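Thioesterase domain-containing protein (Chromobacterium violaceum, PDB 4RMM) is a hotdog-fold protein of the thioesterase superfamily that probably hydrolyses acyl-CoA thioesters, its own substrate being unknown. Local coordinates at residues A[31-36]-A[43-48]; A[122-127]-A[136-141]. All coordinates share one frame; numbering follows the deposited sequence.

Contact 1. Residues A[31-36]-A[43-48]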
ATOM      1  N   GLY A  31      -4.109  -3.592 -12.269  1.00 94.32           N
ATOM      2  CA  GLY A  31      -4.457  -3.279 -13.644  1.00 90.40           C
ATOM      3  C   GLY A  31      -5.309  -2.038 -13.614  1.00 95.48           C
ATOM      4  O   GLY A  31      -6.322  -1.925 -14.316  1.00 96.35           O
ATOM      5  N   THR A  32      -4.883  -1.093 -12.786  1.00 91.83           N
ATOM      6  CA  THR A  32      -5.628   0.131 -12.625  1.00 90.41           C
ATOM      7  C   THR A  32      -5.915   0.806 -13.945  1.00 97.34           C
ATOM      8  O   THR A  32      -5.108   0.826 -14.880  1.00101.98           O
ATOM      9  CB  THR A  32      -4.918   1.118 -11.670  1.00 90.70           C
ATOM     10  OG1 THR A  32      -4.360   0.390 -10.572  1.00 85.56           O
ATOM     11  CG2 THR A  32      -5.920   2.127 -11.103  1.00 87.30           C
ATOM     12  N   SER A  33      -7.127   1.312 -14.004  1.00 98.87           N
ATOM     13  CA  SER A  33      -7.622   2.025 -15.141  1.00 98.71           C
ATOM     14  C   SER A  33      -7.835   3.380 -14.503  1.00 93.73           C
ATOM     15  O   SER A  33      -7.837   3.493 -13.276  1.00 89.45           O
ATOM     16  CB  SER A  33      -8.941   1.411 -15.597  1.00108.47           C
ATOM     17  OG  SER A  33      -9.488   2.139 -16.674  1.00113.39           O
HETATM   18  N   MSE A  34      -8.010   4.408 -15.315  1.00 91.50           N
HETATM   19  CA  MSE A  34      -8.190   5.731 -14.758  1.00 83.12           C
HETATM   20  C   MSE A  34      -8.850   6.693 -15.740  1.00 88.64           C
HETATM   21  O   MSE A  34      -8.503   6.727 -16.922  1.00 91.00           O
HETATM   22  CB  MSE A  34      -6.827   6.260 -14.321  1.00 81.78           C
HETATM   23  CG  MSE A  34      -6.838   7.591 -13.619  1.00 88.37           C
HETATM   24 SE   MSE A  34      -5.032   8.080 -13.144  0.66 82.82          SE
HETATM   25  CE  MSE A  34      -4.614   9.186 -14.650  1.00 89.33           C
ATOM     26  N   ALA A  35      -9.804   7.472 -15.237  1.00 82.69           N
ATOM     27  CA  ALA A  35     -10.523   8.446 -16.047  1.00 85.15           C
ATOM     28  C   ALA A  35     -11.300   9.415 -15.162  1.00 83.42           C
ATOM     29  O   ALA A  35     -11.131   9.427 -13.945  1.00 94.37           O
ATOM     30  CB  ALA A  35     -11.475   7.734 -16.999  1.00 97.48           C
ATOM     31  N   GLU A  36     -12.162  10.217 -15.780  1.00 95.83           N
ATOM     32  CA  GLU A  36     -12.959  11.198 -15.052  1.00 96.56           C
ATOM     33  C   GLU A  36     -14.468  11.022 -15.229  1.00 86.80           C
ATOM     34  O   GLU A  36     -14.941  10.567 -16.272  1.00 92.08           O
ATOM     35  CB  GLU A  36     -12.548  12.612 -15.474  1.00 96.43           C
ATOM     36  CG  GLU A  36     -13.371  13.720 -14.840  1.00 95.72           C
ATOM     37  CD  GLU A  36     -12.511  14.790 -14.205  1.00102.04           C
ATOM     38  OE1 GLU A  36     -11.560  15.257 -14.867  1.00106.95           O
ATOM     39  OE2 GLU A  36     -12.791  15.164 -13.048  1.00102.74           O
ATOM     40  N   ARG A  43     -11.484   9.613 -10.995  1.00 57.94           N
ATOM     41  CA  ARG A  43     -11.962   8.305 -10.567  1.00 77.59           C
ATOM     42  C   ARG A  43     -11.049   7.196 -11.089  1.00 77.13           C
ATOM     43  O   ARG A  43     -10.537   7.285 -12.203  1.00 71.72           O
ATOM     44  CB  ARG A  43     -13.396   8.079 -11.058  1.00 61.91           C
ATOM     45  CG  ARG A  43     -13.996   6.753 -10.615  1.00 83.23           C
ATOM     46  CD  ARG A  43     -15.480   6.683 -10.920  1.00 88.81           C
ATOM     47  NE  ARG A  43     -16.220   7.729 -10.216  1.00 87.38           N
ATOM     48  CZ  ARG A  43     -17.525   7.937 -10.347  1.00 82.18           C
ATOM     49  NH1 ARG A  43     -18.238   7.167 -11.158  1.00 83.35           N
ATOM     50  NH2 ARG A  43     -18.118   8.913  -9.669  1.00 81.63           N
ATOM     51  N   PHE A  44     -10.848   6.161 -10.274  1.00 58.30           N
ATOM     52  CA  PHE A  44      -9.991   5.034 -10.639  1.00 64.65           C
ATOM     53  C   PHE A  44     -10.756   3.712 -10.750  1.00 76.66           C
ATOM     54  O   PHE A  44     -11.864   3.575 -10.233  1.00 81.45           O
ATOM     55  CB  PHE A  44      -8.871   4.844  -9.605  1.00 53.14           C
ATOM     56  CG  PHE A  44      -7.928   6.003  -9.487  1.00 58.95           C
ATOM     57  CD1 PHE A  44      -8.301   7.167  -8.835  1.00 64.53           C
ATOM     58  CD2 PHE A  44      -6.640   5.920 -10.007  1.00 59.57           C
ATOM     59  CE1 PHE A  44      -7.397   8.226  -8.691  1.00 47.53           C
ATOM     60  CE2 PHE A  44      -5.736   6.980  -9.864  1.00 52.06           C
ATOM     61  CZ  PHE A  44      -6.124   8.127  -9.211  1.00 51.39           C
ATOM     62  N   GLU A  45     -10.141   2.735 -11.415  1.00 75.62           N
ATOM     63  CA  GLU A  45     -10.739   1.413 -11.600  1.00 77.77           C
ATOM     64  C   GLU A  45      -9.668   0.347 -11.487  1.00 91.40           C
ATOM     65  O   GLU A  45      -8.523   0.556 -11.837  1.00 89.76           O
ATOM     66  CB  GLU A  45     -11.448   1.312 -12.939  1.00 79.46           C
ATOM     67  CG  GLU A  45     -12.710   2.139 -13.030  1.00 87.33           C
ATOM     68  CD  GLU A  45     -13.577   1.726 -14.197  1.00 87.66           C
ATOM     69  OE1 GLU A  45     -14.620   2.376 -14.422  1.00 88.57           O
ATOM     70  OE2 GLU A  45     -13.216   0.746 -14.886  1.00 90.42           O
ATOM     71  N   LEU A  46     -10.052  -0.819 -10.996  1.00 88.85           N
ATOM     72  CA  LEU A  46      -9.064  -1.868 -10.812  1.00 71.84           C
ATOM     73  C   LEU A  46      -9.854  -3.107 -11.049  1.00 93.31           C
ATOM     74  O   LEU A  46     -11.047  -3.137 -10.612  1.00101.08           O
ATOM     75  CB  LEU A  46      -8.485  -1.723  -9.406  1.00 73.59           C
ATOM     76  CG  LEU A  46      -7.989  -2.918  -8.580  1.00 78.35           C
ATOM     77  CD1 LEU A  46      -7.275  -3.928  -9.432  1.00 92.77           C
ATOM     78  CD2 LEU A  46      -7.119  -2.411  -7.484  1.00 77.21           C
ATOM     79  N   PRO A  47      -9.255  -4.153 -11.686  1.00106.53           N
ATOM     80  CA  PRO A  47     -10.115  -5.295 -11.859  1.00110.66           C
ATOM     81  C   PRO A  47      -9.981  -6.192 -10.671  1.00107.40           C
ATOM     82  O   PRO A  47      -9.113  -7.060 -10.653  1.00111.00           O
ATOM     83  CB  PRO A  47      -9.536  -5.908 -13.126  1.00117.97           C
ATOM     84  CG  PRO A  47      -8.097  -5.929 -12.780  1.00118.29           C
ATOM     85  CD  PRO A  47      -7.900  -4.528 -12.126  1.00111.02           C
ATOM     86  N   PHE A  48     -10.815  -5.965  -9.674  1.00106.81           N
ATOM     87  CA  PHE A  48     -10.758  -6.760  -8.457  1.00110.56           C
ATOM     88  C   PHE A  48     -11.321  -8.158  -8.683  1.00125.01           C
ATOM     89  O   PHE A  48     -12.535  -8.354  -8.726  1.00135.72           O
ATOM     90  CB  PHE A  48     -11.535  -6.055  -7.337  1.00 96.09           C
ATOM     91  CG  PHE A  48     -10.853  -6.117  -6.001  1.00 82.13           C
ATOM     92  CD1 PHE A  48      -9.479  -5.925  -5.903  1.00 78.10           C
ATOM     93  CD2 PHE A  48     -11.578  -6.357  -4.843  1.00 80.72           C
ATOM     94  CE1 PHE A  48      -8.844  -5.974  -4.673  1.00 78.45           C
ATOM     95  CE2 PHE A  48     -10.948  -6.406  -3.609  1.00 81.18           C
ATOM     96  CZ  PHE A  48      -9.578  -6.215  -3.524  1.00 79.76           C
TER
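Met34, present as selenomethionine, lies alongside Phe44, and the two side chains leave their neighbouring strands in the same direction. Met34 CG sits over one face of the Phe44 ring, while SE lies obliquely to the ring, 3.5 Å from Phe44 CE2. This is a Met-aromatic contact, the selenium lying 46° off the ring normal. Met34 CG stands anti to the backbone N (chi1 -176°), which sets it over the ring, and the equally extended second torsion carries SE onward from there. Near the ring plane, Thr32 CG2 approaches the edge at Phe44 CD2 (4.0 Å). Thr32 OG1 turns elsewhere, to the carbonyl of Tyr26.

Behind these side chains, Met34 and Phe44 form a non-hydrogen-bonded antiparallel pair. It is flanked by hydrogen-bonded pairs, Ser33 with Glu45 and Ala35 with Arg43. Ser33 N to Glu45 O is short, at 2.7 Å, and Ala35 N to Arg43 O is almost straight (178°). On the other face of the hairpin, Ser33 CB meets Glu45 CB at 3.7 Å, and Arg43 continues outward to a salt bridge with Asp37.

Helix 67-80 covers Phe44 through Ala73 and Ile76, helix 17-20 packs on Met34, and strand 43-46 pairs onward with strand 106-115.

Contact 2. Residues A[122-127]-A[136-141]; sequences VLIEAW and AVARAH
One face of the Arg139 guanidinium is covered by Leu123 CD1, which lies 3.7 Å from Arg139 NE and 4.0 Å from Arg139 CZ. The two side chains run side by side from a non-hydrogen-bonded pair. With CG set beside the backbone N (chi1 -61°) and the chain extended as far as NE, Arg139 draws its aliphatic part along the leucine as well, Arg139 CG being 4.0 Å from Leu123 CD1. Two further flat groups lie towards the ends of the strands: the Trp127 indole has the backbone C of Glu125 at its edge, in plane, and a cation-pi contact with Arg131, itself salt-bridged to Glu125, while the His141 ring meets His121 edge-to-face.

The two segments are the arms of an antiparallel hairpin in the curved sheet of the hotdog fold, which wraps round helix 67-80. Val122, Ile124 and Ala126 face that helix, with Met70 and Ala74 packed against them. Their pairing partners Ala140, Ala138 and Ala136 lie on the same face. Ile124 CD1 bends over to Ala138, 3.9 Å from Ala138 CB and 3.6 Å from Ala138 O.

Six backbone hydrogen bonds join the arms. Ala138 N to Ile124 O is the shortest at 2.7 Å, and Val122 N to Ala140 O is nearly straight at 176°. Beyond the hairpin, strand 106-115 borders 122-127 and strand 89-97 borders 136-141.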
ATOM      1  N   VAL A 122      -6.938  14.067   2.320  1.00 47.73           N
ATOM      2  CA  VAL A 122      -7.634  13.312   1.287  1.00 50.42           C
ATOM      3  C   VAL A 122      -8.431  12.117   1.825  1.00 61.48           C
ATOM      4  O   VAL A 122      -7.973  11.416   2.725  1.00 64.03           O
ATOM      5  CB  VAL A 122      -6.606  12.768   0.250  1.00 53.06           C
ATOM      6  CG1 VAL A 122      -7.299  11.991  -0.862  1.00 42.18           C
ATOM      7  CG2 VAL A 122      -5.797  13.911  -0.321  1.00 59.67           C
ATOM      8  N   LEU A 123      -9.620  11.895   1.262  1.00 54.39           N
ATOM      9  CA  LEU A 123     -10.470  10.757   1.630  1.00 47.57           C
ATOM     10  C   LEU A 123     -10.656   9.943   0.357  1.00 51.20           C
ATOM     11  O   LEU A 123     -10.974  10.487  -0.701  1.00 52.20           O
ATOM     12  CB  LEU A 123     -11.827  11.222   2.166  1.00 53.96           C
ATOM     13  CG  LEU A 123     -13.010  10.229   2.234  1.00 45.09           C
ATOM     14  CD1 LEU A 123     -12.851   9.232   3.384  1.00 45.82           C
ATOM     15  CD2 LEU A 123     -14.304  11.026   2.414  1.00 61.28           C
ATOM     16  N   ILE A 124     -10.412   8.643   0.458  1.00 39.12           N
ATOM     17  CA  ILE A 124     -10.529   7.721  -0.657  1.00 47.45           C
ATOM     18  C   ILE A 124     -11.573   6.670  -0.293  1.00 44.85           C
ATOM     19  O   ILE A 124     -11.538   6.087   0.793  1.00 44.68           O
ATOM     20  CB  ILE A 124      -9.201   6.980  -0.928  1.00 51.09           C
ATOM     21  CG1 ILE A 124      -8.036   7.973  -0.939  1.00 59.33           C
ATOM     22  CG2 ILE A 124      -9.262   6.239  -2.270  1.00 54.17           C
ATOM     23  CD1 ILE A 124      -7.516   8.310   0.445  1.00 45.69           C
ATOM     24  N   GLU A 125     -12.507   6.442  -1.202  1.00 40.72           N
ATOM     25  CA  GLU A 125     -13.538   5.436  -0.994  1.00 40.71           C
ATOM     26  C   GLU A 125     -13.426   4.424  -2.113  1.00 46.53           C
ATOM     27  O   GLU A 125     -13.287   4.780  -3.278  1.00 63.01           O
ATOM     28  CB  GLU A 125     -14.916   6.074  -1.045  1.00 36.78           C
ATOM     29  CG  GLU A 125     -15.144   7.108   0.017  1.00 64.86           C
ATOM     30  CD  GLU A 125     -16.264   8.045  -0.355  1.00 70.33           C
ATOM     31  OE1 GLU A 125     -17.438   7.646  -0.234  1.00 78.02           O
ATOM     32  OE2 GLU A 125     -15.959   9.176  -0.788  1.00 93.08           O
ATOM     33  N   ALA A 126     -13.479   3.156  -1.752  1.00 43.24           N
ATOM     34  CA  ALA A 126     -13.399   2.109  -2.747  1.00 51.55           C
ATOM     35  C   ALA A 126     -14.682   1.310  -2.625  1.00 55.43           C
ATOM     36  O   ALA A 126     -15.040   0.842  -1.547  1.00 47.98           O
ATOM     37  CB  ALA A 126     -12.186   1.229  -2.503  1.00 52.16           C
ATOM     38  N   TRP A 127     -15.399   1.184  -3.728  1.00 48.33           N
ATOM     39  CA  TRP A 127     -16.648   0.445  -3.705  1.00 63.97           C
ATOM     40  C   TRP A 127     -16.812  -0.294  -5.010  1.00 66.32           C
ATOM     41  O   TRP A 127     -15.950  -0.240  -5.887  1.00 70.86           O
ATOM     42  CB  TRP A 127     -17.824   1.399  -3.474  1.00 53.91           C
ATOM     43  CG  TRP A 127     -18.159   2.290  -4.639  1.00 63.47           C
ATOM     44  CD1 TRP A 127     -19.230   2.162  -5.485  1.00 65.35           C
ATOM     45  CD2 TRP A 127     -17.416   3.430  -5.104  1.00 57.89           C
ATOM     46  NE1 TRP A 127     -19.198   3.146  -6.443  1.00 63.88           N
ATOM     47  CE2 TRP A 127     -18.100   3.939  -6.236  1.00 67.03           C
ATOM     48  CE3 TRP A 127     -16.242   4.070  -4.678  1.00 58.35           C
ATOM     49  CZ2 TRP A 127     -17.647   5.059  -6.948  1.00 69.40           C
ATOM     50  CZ3 TRP A 127     -15.790   5.186  -5.388  1.00 58.42           C
ATOM     51  CH2 TRP A 127     -16.495   5.667  -6.513  1.00 62.62           C
ATOM     52  N   ALA A 136     -13.789  -0.551   1.102  1.00 36.66           N
ATOM     53  CA  ALA A 136     -12.777   0.040   1.970  1.00 47.24           C
ATOM     54  C   ALA A 136     -12.773   1.567   1.859  1.00 49.61           C
ATOM     55  O   ALA A 136     -13.118   2.135   0.817  1.00 43.59           O
ATOM     56  CB  ALA A 136     -11.399  -0.509   1.603  1.00 43.92           C
ATOM     57  N   VAL A 137     -12.423   2.232   2.950  1.00 46.83           N
ATOM     58  CA  VAL A 137     -12.322   3.693   2.944  1.00 52.72           C
ATOM     59  C   VAL A 137     -10.944   4.048   3.513  1.00 60.64           C
ATOM     60  O   VAL A 137     -10.504   3.474   4.510  1.00 51.99           O
ATOM     61  CB  VAL A 137     -13.423   4.366   3.800  1.00 53.79           C
ATOM     62  CG1 VAL A 137     -14.828   4.048   3.212  1.00 42.05           C
ATOM     63  CG2 VAL A 137     -13.327   3.883   5.228  1.00 67.00           C
ATOM     64  N   ALA A 138     -10.252   4.978   2.866  1.00 39.41           N
ATOM     65  CA  ALA A 138      -8.938   5.378   3.350  1.00 41.57           C
ATOM     66  C   ALA A 138      -8.886   6.872   3.566  1.00 50.39           C
ATOM     67  O   ALA A 138      -9.789   7.605   3.149  1.00 48.11           O
ATOM     68  CB  ALA A 138      -7.858   4.964   2.362  1.00 33.60           C
ATOM     69  N   ARG A 139      -7.823   7.311   4.225  1.00 39.65           N
ATOM     70  CA  ARG A 139      -7.579   8.715   4.505  1.00 54.12           C
ATOM     71  C   ARG A 139      -6.066   8.961   4.526  1.00 62.22           C
ATOM     72  O   ARG A 139      -5.297   8.148   5.043  1.00 46.99           O
ATOM     73  CB  ARG A 139      -8.223   9.113   5.839  1.00 58.47           C
ATOM     74  CG  ARG A 139      -9.747   8.927   5.812  1.00 60.02           C
ATOM     75  CD  ARG A 139     -10.490   9.725   6.877  1.00 72.58           C
ATOM     76  NE  ARG A 139     -11.920   9.396   6.911  1.00 80.55           N
ATOM     77  CZ  ARG A 139     -12.403   8.205   7.258  1.00 80.96           C
ATOM     78  NH1 ARG A 139     -11.573   7.229   7.599  1.00 82.14           N
ATOM     79  NH2 ARG A 139     -13.713   7.985   7.269  1.00 92.34           N
ATOM     80  N   ALA A 140      -5.658  10.076   3.938  1.00 42.55           N
ATOM     81  CA  ALA A 140      -4.252  10.434   3.852  1.00 61.57           C
ATOM     82  C   ALA A 140      -4.014  11.934   4.015  1.00 44.49           C
ATOM     83  O   ALA A 140      -4.840  12.746   3.603  1.00 49.41           O
ATOM     84  CB  ALA A 140      -3.706   9.963   2.517  1.00 53.09           C
ATOM     85  N   HIS A 141      -2.886  12.287   4.628  1.00 43.80           N
ATOM     86  CA  HIS A 141      -2.501  13.676   4.840  1.00 48.68           C
ATOM     87  C   HIS A 141      -1.227  13.917   4.069  1.00 49.62           C
ATOM     88  O   HIS A 141      -0.297  13.113   4.130  1.00 62.01           O
ATOM     89  CB  HIS A 141      -2.232  13.971   6.322  1.00 46.32           C
ATOM     90  CG  HIS A 141      -3.448  13.886   7.186  1.00 58.24           C
ATOM     91  ND1 HIS A 141      -3.504  13.107   8.324  1.00 69.47           N
ATOM     92  CD2 HIS A 141      -4.661  14.479   7.082  1.00 78.21           C
ATOM     93  CE1 HIS A 141      -4.694  13.224   8.878  1.00 79.47           C
ATOM     94  NE2 HIS A 141      -5.418  14.053   8.143  1.00 88.79           N
TER

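How the contacts relate
Contact 1 and contact 2 are two hairpins of one antiparallel sheet, in series along the chain, their centres about 15 Å apart, with strand 106-115 between them. That strand pairs with 43-48 on one side, at Phe44 and Leu46, and with 122-127 on the other, at Leu123, Glu125 and Trp127. The hairpins also meet directly across it, where Arg43 NE packs 4.2 Å from Trp127 CH2. On the concave side, helix 67-80 lies against both, meeting contact 2 through residues of its first half and contact 1 partly through later ones. The catalytic site of this protein has not been identified.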